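Long-range contact in PAC2 family protein (Streptomyces avermitilis, PDB 3MNF), which is of unknown function; this chain is the part of a longer protein that carries its PAC2 family region: residues P131-L143 against T169-A181. Residues are numbered along the deposited sequence; the frame is centred on the assembly and turned at random.
Sequences PVPVSGVTSDPDL and THAGVPAVSLWAA
Ser135 and Trp179 form a hydrogen-bonded pair, with Trp179 N donating to Ser135 O at 2.8 Å. Ser135 O also sits at the edge of the Trp179 ring, in its plane. Strands 134-138 and 175-183 run antiparallel here. Val137 and Ser177 form another such pair, and Ser177 N reaches Val137 O at 3.0 Å. Ala181 N also donates to Pro133 O at 2.9 Å.

Thr138 adds a side-chain bond. Its OG1, anti to the backbone N (chi1 -177°), donates to Ala175 O at 3.1 Å. The same oxygen accepts from Asp140 N, closing an ST turn. A valine here would lose both bonds and would probably leave the turn before helix 141-146 less firmly fixed. Asp140 caps that helix through OD2 and Leu143 N.

Apolar contacts flank the pairing. Val134 CG1 lies 4.1 Å from Leu178 CB, and Leu143 CD1 is equally far from Val176 CB. Ser139 CB rests 3.8 Å from Thr169 CG2.

Strand 134-138 ends the main sheet within this chain, and 175-183 separates it from 115-124. Helix 192-206 packs on Val134 and Ala180, while helix 160-171 lies against Val137, Ser177 and Trp179.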
ATOM      1  N   PRO A 131     -33.948  11.570  32.600  1.00114.87           N
ATOM      2  CA  PRO A 131     -33.467  11.945  31.261  1.00110.41           C
ATOM      3  C   PRO A 131     -32.000  11.611  30.980  1.00106.56           C
ATOM      4  O   PRO A 131     -31.179  11.543  31.912  1.00107.78           O
ATOM      5  CB  PRO A 131     -33.668  13.465  31.219  1.00111.96           C
ATOM      6  CG  PRO A 131     -33.802  13.873  32.647  1.00116.82           C
ATOM      7  CD  PRO A 131     -34.532  12.734  33.284  1.00119.11           C
ATOM      8  N   VAL A 132     -31.701  11.426  29.689  1.00102.16           N
ATOM      9  CA  VAL A 132     -30.392  11.007  29.191  1.00 97.70           C
ATOM     10  C   VAL A 132     -29.419  12.183  29.103  1.00 96.49           C
ATOM     11  O   VAL A 132     -29.714  13.174  28.431  1.00 96.30           O
ATOM     12  CB  VAL A 132     -30.524  10.356  27.789  1.00 94.29           C
ATOM     13  CG1 VAL A 132     -29.157  10.101  27.165  1.00 90.26           C
ATOM     14  CG2 VAL A 132     -31.317   9.068  27.875  1.00 95.45           C
ATOM     15  N   PRO A 133     -28.253  12.078  29.775  1.00 96.06           N
ATOM     16  CA  PRO A 133     -27.234  13.123  29.665  1.00 94.96           C
ATOM     17  C   PRO A 133     -26.566  13.079  28.310  1.00 90.49           C
ATOM     18  O   PRO A 133     -26.193  12.008  27.840  1.00 88.24           O
ATOM     19  CB  PRO A 133     -26.206  12.754  30.745  1.00 95.99           C
ATOM     20  CG  PRO A 133     -26.788  11.646  31.517  1.00 98.14           C
ATOM     21  CD  PRO A 133     -27.818  10.987  30.660  1.00 97.02           C
ATOM     22  N   VAL A 134     -26.444  14.243  27.692  1.00 89.86           N
ATOM     23  CA  VAL A 134     -25.662  14.416  26.484  1.00 86.40           C
ATOM     24  C   VAL A 134     -24.585  15.444  26.795  1.00 87.42           C
ATOM     25  O   VAL A 134     -24.891  16.533  27.252  1.00 90.56           O
ATOM     26  CB  VAL A 134     -26.532  14.936  25.322  1.00 85.51           C
ATOM     27  CG1 VAL A 134     -25.691  15.130  24.074  1.00 82.72           C
ATOM     28  CG2 VAL A 134     -27.681  13.993  25.039  1.00 84.44           C
ATOM     29  N   SER A 135     -23.326  15.112  26.555  1.00 85.79           N
ATOM     30  CA  SER A 135     -22.246  16.078  26.751  1.00 87.38           C
ATOM     31  C   SER A 135     -21.394  16.227  25.504  1.00 84.75           C
ATOM     32  O   SER A 135     -21.198  15.270  24.782  1.00 82.31           O
ATOM     33  CB  SER A 135     -21.376  15.687  27.946  1.00 89.02           C
ATOM     34  OG  SER A 135     -21.016  14.323  27.879  1.00 87.17           O
ATOM     35  N   GLY A 136     -20.893  17.433  25.260  1.00 86.63           N
ATOM     36  CA  GLY A 136     -20.014  17.704  24.115  1.00 85.37           C
ATOM     37  C   GLY A 136     -18.517  17.586  24.395  1.00 86.03           C
ATOM     38  O   GLY A 136     -18.062  17.555  25.536  1.00 87.66           O
ATOM     39  N   VAL A 137     -17.747  17.473  23.327  1.00 84.96           N
ATOM     40  CA  VAL A 137     -16.299  17.527  23.399  1.00 86.19           C
ATOM     41  C   VAL A 137     -15.899  18.324  22.179  1.00 86.59           C
ATOM     42  O   VAL A 137     -16.395  18.075  21.073  1.00 85.19           O
ATOM     43  CB  VAL A 137     -15.618  16.114  23.354  1.00 83.91           C
ATOM     44  CG1 VAL A 137     -14.127  16.233  23.042  1.00 83.11           C
ATOM     45  CG2 VAL A 137     -15.827  15.319  24.671  1.00 85.12           C
ATOM     46  N   THR A 138     -15.029  19.303  22.391  1.00 89.74           N
ATOM     47  CA  THR A 138     -14.483  20.108  21.313  1.00 90.36           C
ATOM     48  C   THR A 138     -13.080  20.573  21.704  1.00 93.08           C
ATOM     49  O   THR A 138     -12.766  20.691  22.892  1.00 95.50           O
ATOM     50  CB  THR A 138     -15.417  21.297  20.976  1.00 91.98           C
ATOM     51  OG1 THR A 138     -14.885  22.027  19.870  1.00 91.99           O
ATOM     52  CG2 THR A 138     -15.576  22.234  22.168  1.00 96.14           C
ATOM     53  N   SER A 139     -12.225  20.784  20.706  1.00 93.48           N
ATOM     54  CA  SER A 139     -10.914  21.408  20.913  1.00 96.49           C
ATOM     55  C   SER A 139     -10.822  22.708  20.136  1.00 99.11           C
ATOM     56  O   SER A 139      -9.754  23.302  20.036  1.00101.50           O
ATOM     57  CB  SER A 139      -9.785  20.461  20.537  1.00 94.53           C
ATOM     58  OG  SER A 139      -9.587  19.517  21.571  1.00 94.78           O
ATOM     59  N   ASP A 140     -11.962  23.127  19.590  1.00 99.61           N
ATOM     60  CA  ASP A 140     -12.153  24.446  19.010  1.00103.26           C
ATOM     61  C   ASP A 140     -12.464  25.421  20.157  1.00107.63           C
ATOM     62  O   ASP A 140     -13.545  25.358  20.735  1.00107.79           O
ATOM     63  CB  ASP A 140     -13.311  24.401  17.993  1.00101.61           C
ATOM     64  CG  ASP A 140     -13.439  25.687  17.173  1.00105.99           C
ATOM     65  OD1 ASP A 140     -12.594  25.932  16.288  1.00108.13           O
ATOM     66  OD2 ASP A 140     -14.399  26.456  17.395  1.00110.40           O
ATOM     67  N   PRO A 141     -11.518  26.321  20.499  1.00111.89           N
ATOM     68  CA  PRO A 141     -11.761  27.212  21.647  1.00116.80           C
ATOM     69  C   PRO A 141     -12.990  28.100  21.426  1.00119.08           C
ATOM     70  O   PRO A 141     -13.678  28.468  22.380  1.00121.54           O
ATOM     71  CB  PRO A 141     -10.480  28.058  21.722  1.00120.52           C
ATOM     72  CG  PRO A 141      -9.910  28.017  20.343  1.00118.57           C
ATOM     73  CD  PRO A 141     -10.274  26.665  19.784  1.00112.86           C
ATOM     74  N   ASP A 142     -13.254  28.405  20.160  1.00118.66           N
ATOM     75  CA  ASP A 142     -14.396  29.199  19.737  1.00120.93           C
ATOM     76  C   ASP A 142     -15.722  28.514  20.081  1.00118.76           C
ATOM     77  O   ASP A 142     -16.512  29.049  20.860  1.00121.62           O
ATOM     78  CB  ASP A 142     -14.286  29.454  18.232  1.00120.35           C
ATOM     79  CG  ASP A 142     -15.333  30.418  17.716  1.00124.15           C
ATOM     80  OD1 ASP A 142     -16.514  30.014  17.565  1.00124.15           O
ATOM     81  OD2 ASP A 142     -14.961  31.580  17.439  1.00129.02           O
ATOM     82  N   LEU A 143     -15.955  27.337  19.498  1.00114.13           N
ATOM     83  CA  LEU A 143     -17.153  26.549  19.773  1.00112.24           C
ATOM     84  C   LEU A 143     -17.366  26.325  21.261  1.00114.14           C
ATOM     85  O   LEU A 143     -18.502  26.323  21.725  1.00114.92           O
ATOM     86  CB  LEU A 143     -17.095  25.183  19.085  1.00107.11           C
ATOM     87  CG  LEU A 143     -17.444  24.929  17.615  1.00104.35           C
ATOM     88  CD1 LEU A 143     -17.438  23.424  17.392  1.00100.87           C
ATOM     89  CD2 LEU A 143     -18.779  25.496  17.169  1.00105.55           C
ATOM     90  N   THR A 169      -9.717  19.263  14.262  1.00 78.82           N
ATOM     91  CA  THR A 169      -9.198  20.500  14.822  1.00 82.14           C
ATOM     92  C   THR A 169      -7.785  20.743  14.316  1.00 83.24           C
ATOM     93  O   THR A 169      -7.458  21.862  13.952  1.00 85.71           O
ATOM     94  CB  THR A 169      -9.349  20.627  16.370  1.00 83.63           C
ATOM     95  OG1 THR A 169      -8.272  19.971  17.028  1.00 83.83           O
ATOM     96  CG2 THR A 169     -10.732  20.076  16.873  1.00 82.34           C
ATOM     97  N   HIS A 170      -6.985  19.681  14.225  1.00 81.87           N
ATOM     98  CA  HIS A 170      -5.655  19.761  13.606  1.00 83.38           C
ATOM     99  C   HIS A 170      -5.753  20.243  12.147  1.00 83.44           C
ATOM    100  O   HIS A 170      -4.879  20.972  11.660  1.00 85.72           O
ATOM    101  CB  HIS A 170      -4.898  18.433  13.726  1.00 81.88           C
ATOM    102  CG  HIS A 170      -3.558  18.431  13.051  1.00 85.75           C
ATOM    103  ND1 HIS A 170      -2.498  19.203  13.485  1.00 92.10           N
ATOM    104  CD2 HIS A 170      -3.105  17.751  11.969  1.00 86.50           C
ATOM    105  CE1 HIS A 170      -1.452  18.997  12.699  1.00 92.73           C
ATOM    106  NE2 HIS A 170      -1.794  18.119  11.772  1.00 88.99           N
ATOM    107  N   ALA A 171      -6.840  19.862  11.474  1.00 81.12           N
ATOM    108  CA  ALA A 171      -7.108  20.322  10.112  1.00 81.31           C
ATOM    109  C   ALA A 171      -7.673  21.735  10.052  1.00 83.77           C
ATOM    110  O   ALA A 171      -7.705  22.319   8.980  1.00 85.89           O
ATOM    111  CB  ALA A 171      -8.037  19.368   9.404  1.00 78.51           C
ATOM    112  N   GLY A 172      -8.118  22.283  11.185  1.00 84.22           N
ATOM    113  CA  GLY A 172      -8.694  23.632  11.214  1.00 86.09           C
ATOM    114  C   GLY A 172     -10.132  23.662  10.723  1.00 84.74           C
ATOM    115  O   GLY A 172     -10.617  24.692  10.253  1.00 87.07           O
ATOM    116  N   VAL A 173     -10.800  22.516  10.816  1.00 81.03           N
ATOM    117  CA  VAL A 173     -12.239  22.394  10.592  1.00 79.66           C
ATOM    118  C   VAL A 173     -12.916  22.246  11.953  1.00 78.71           C
ATOM    119  O   VAL A 173     -12.678  21.258  12.656  1.00 77.21           O
ATOM    120  CB  VAL A 173     -12.567  21.146   9.734  1.00 76.95           C
ATOM    121  CG1 VAL A 173     -14.059  20.990   9.537  1.00 75.73           C
ATOM    122  CG2 VAL A 173     -11.872  21.243   8.403  1.00 78.33           C
ATOM    123  N   PRO A 174     -13.748  23.226  12.345  1.00 80.17           N
ATOM    124  CA  PRO A 174     -14.457  23.165  13.630  1.00 79.90           C
ATOM    125  C   PRO A 174     -15.227  21.867  13.776  1.00 76.66           C
ATOM    126  O   PRO A 174     -15.999  21.499  12.888  1.00 76.17           O
ATOM    127  CB  PRO A 174     -15.441  24.313  13.529  1.00 82.06           C
ATOM    128  CG  PRO A 174     -14.803  25.250  12.613  1.00 84.58           C
ATOM    129  CD  PRO A 174     -14.045  24.467  11.619  1.00 82.79           C
ATOM    130  N   ALA A 175     -15.013  21.156  14.870  1.00 75.36           N
ATOM    131  CA  ALA A 175     -15.783  19.936  15.106  1.00 72.79           C
ATOM    132  C   ALA A 175     -16.149  19.759  16.567  1.00 73.33           C
ATOM    133  O   ALA A 175     -15.425  20.198  17.465  1.00 75.46           O
ATOM    134  CB  ALA A 175     -15.042  18.719  14.597  1.00 70.12           C
ATOM    135  N   VAL A 176     -17.286  19.123  16.797  1.00 72.00           N
ATOM    136  CA  VAL A 176     -17.712  18.777  18.147  1.00 72.22           C
ATOM    137  C   VAL A 176     -18.314  17.392  18.081  1.00 69.71           C
ATOM    138  O   VAL A 176     -18.906  17.014  17.065  1.00 68.94           O
ATOM    139  CB  VAL A 176     -18.729  19.808  18.741  1.00 74.92           C
ATOM    140  CG1 VAL A 176     -19.844  20.110  17.769  1.00 74.51           C
ATOM    141  CG2 VAL A 176     -19.316  19.310  20.038  1.00 75.60           C
ATOM    142  N   SER A 177     -18.136  16.622  19.143  1.00 68.86           N
ATOM    143  CA  SER A 177     -18.857  15.373  19.252  1.00 67.02           C
ATOM    144  C   SER A 177     -19.814  15.464  20.417  1.00 68.19           C
ATOM    145  O   SER A 177     -19.480  16.041  21.452  1.00 70.37           O
ATOM    146  CB  SER A 177     -17.908  14.191  19.415  1.00 65.68           C
ATOM    147  OG  SER A 177     -16.889  14.486  20.345  1.00 68.12           O
ATOM    148  N   LEU A 178     -21.007  14.911  20.223  1.00 66.92           N
ATOM    149  CA  LEU A 178     -22.022  14.829  21.257  1.00 67.88           C
ATOM    150  C   LEU A 178     -22.124  13.405  21.750  1.00 66.97           C
ATOM    151  O   LEU A 178     -22.246  12.481  20.952  1.00 65.56           O
ATOM    152  CB  LEU A 178     -23.363  15.257  20.687  1.00 68.73           C
ATOM    153  CG  LEU A 178     -23.400  16.599  19.963  1.00 68.75           C
ATOM    154  CD1 LEU A 178     -24.709  16.768  19.250  1.00 69.44           C
ATOM    155  CD2 LEU A 178     -23.222  17.704  20.958  1.00 71.67           C
ATOM    156  N   TRP A 179     -22.064  13.235  23.061  1.00 68.57           N
ATOM    157  CA  TRP A 179     -22.156  11.929  23.691  1.00 69.22           C
ATOM    158  C   TRP A 179     -23.421  11.743  24.543  1.00 72.41           C
ATOM    159  O   TRP A 179     -23.775  12.596  25.363  1.00 75.27           O
ATOM    160  CB  TRP A 179     -20.926  11.700  24.551  1.00 69.50           C
ATOM    161  CG  TRP A 179     -19.709  11.513  23.714  1.00 67.98           C
ATOM    162  CD1 TRP A 179     -18.886  12.491  23.242  1.00 67.42           C
ATOM    163  CD2 TRP A 179     -19.194  10.274  23.201  1.00 65.37           C
ATOM    164  NE1 TRP A 179     -17.901  11.942  22.478  1.00 65.13           N
ATOM    165  CE2 TRP A 179     -18.060  10.582  22.440  1.00 63.00           C
ATOM    166  CE3 TRP A 179     -19.590   8.937  23.314  1.00 65.30           C
ATOM    167  CZ2 TRP A 179     -17.303   9.610  21.804  1.00 60.33           C
ATOM    168  CZ3 TRP A 179     -18.840   7.977  22.675  1.00 63.10           C
ATOM    169  CH2 TRP A 179     -17.708   8.319  21.930  1.00 60.73           C
ATOM    170  N   ALA A 180     -24.112  10.628  24.359  1.00 72.36           N
ATOM    171  CA  ALA A 180     -25.225  10.327  25.235  1.00 74.81           C
ATOM    172  C   ALA A 180     -24.793   9.211  26.157  1.00 75.84           C
ATOM    173  O   ALA A 180     -24.085   8.316  25.728  1.00 74.08           O
ATOM    174  CB  ALA A 180     -26.432   9.931  24.423  1.00 74.84           C
ATOM    175  N   ALA A 181     -25.188   9.275  27.424  1.00 79.60           N
ATOM    176  CA  ALA A 181     -24.872   8.206  28.383  1.00 81.74           C
ATOM    177  C   ALA A 181     -26.056   7.282  28.528  1.00 83.98           C
ATOM    178  O   ALA A 181     -27.135   7.715  28.915  1.00 86.95           O
ATOM    179  CB  ALA A 181     -24.482   8.776  29.728  1.00 84.41           C
TER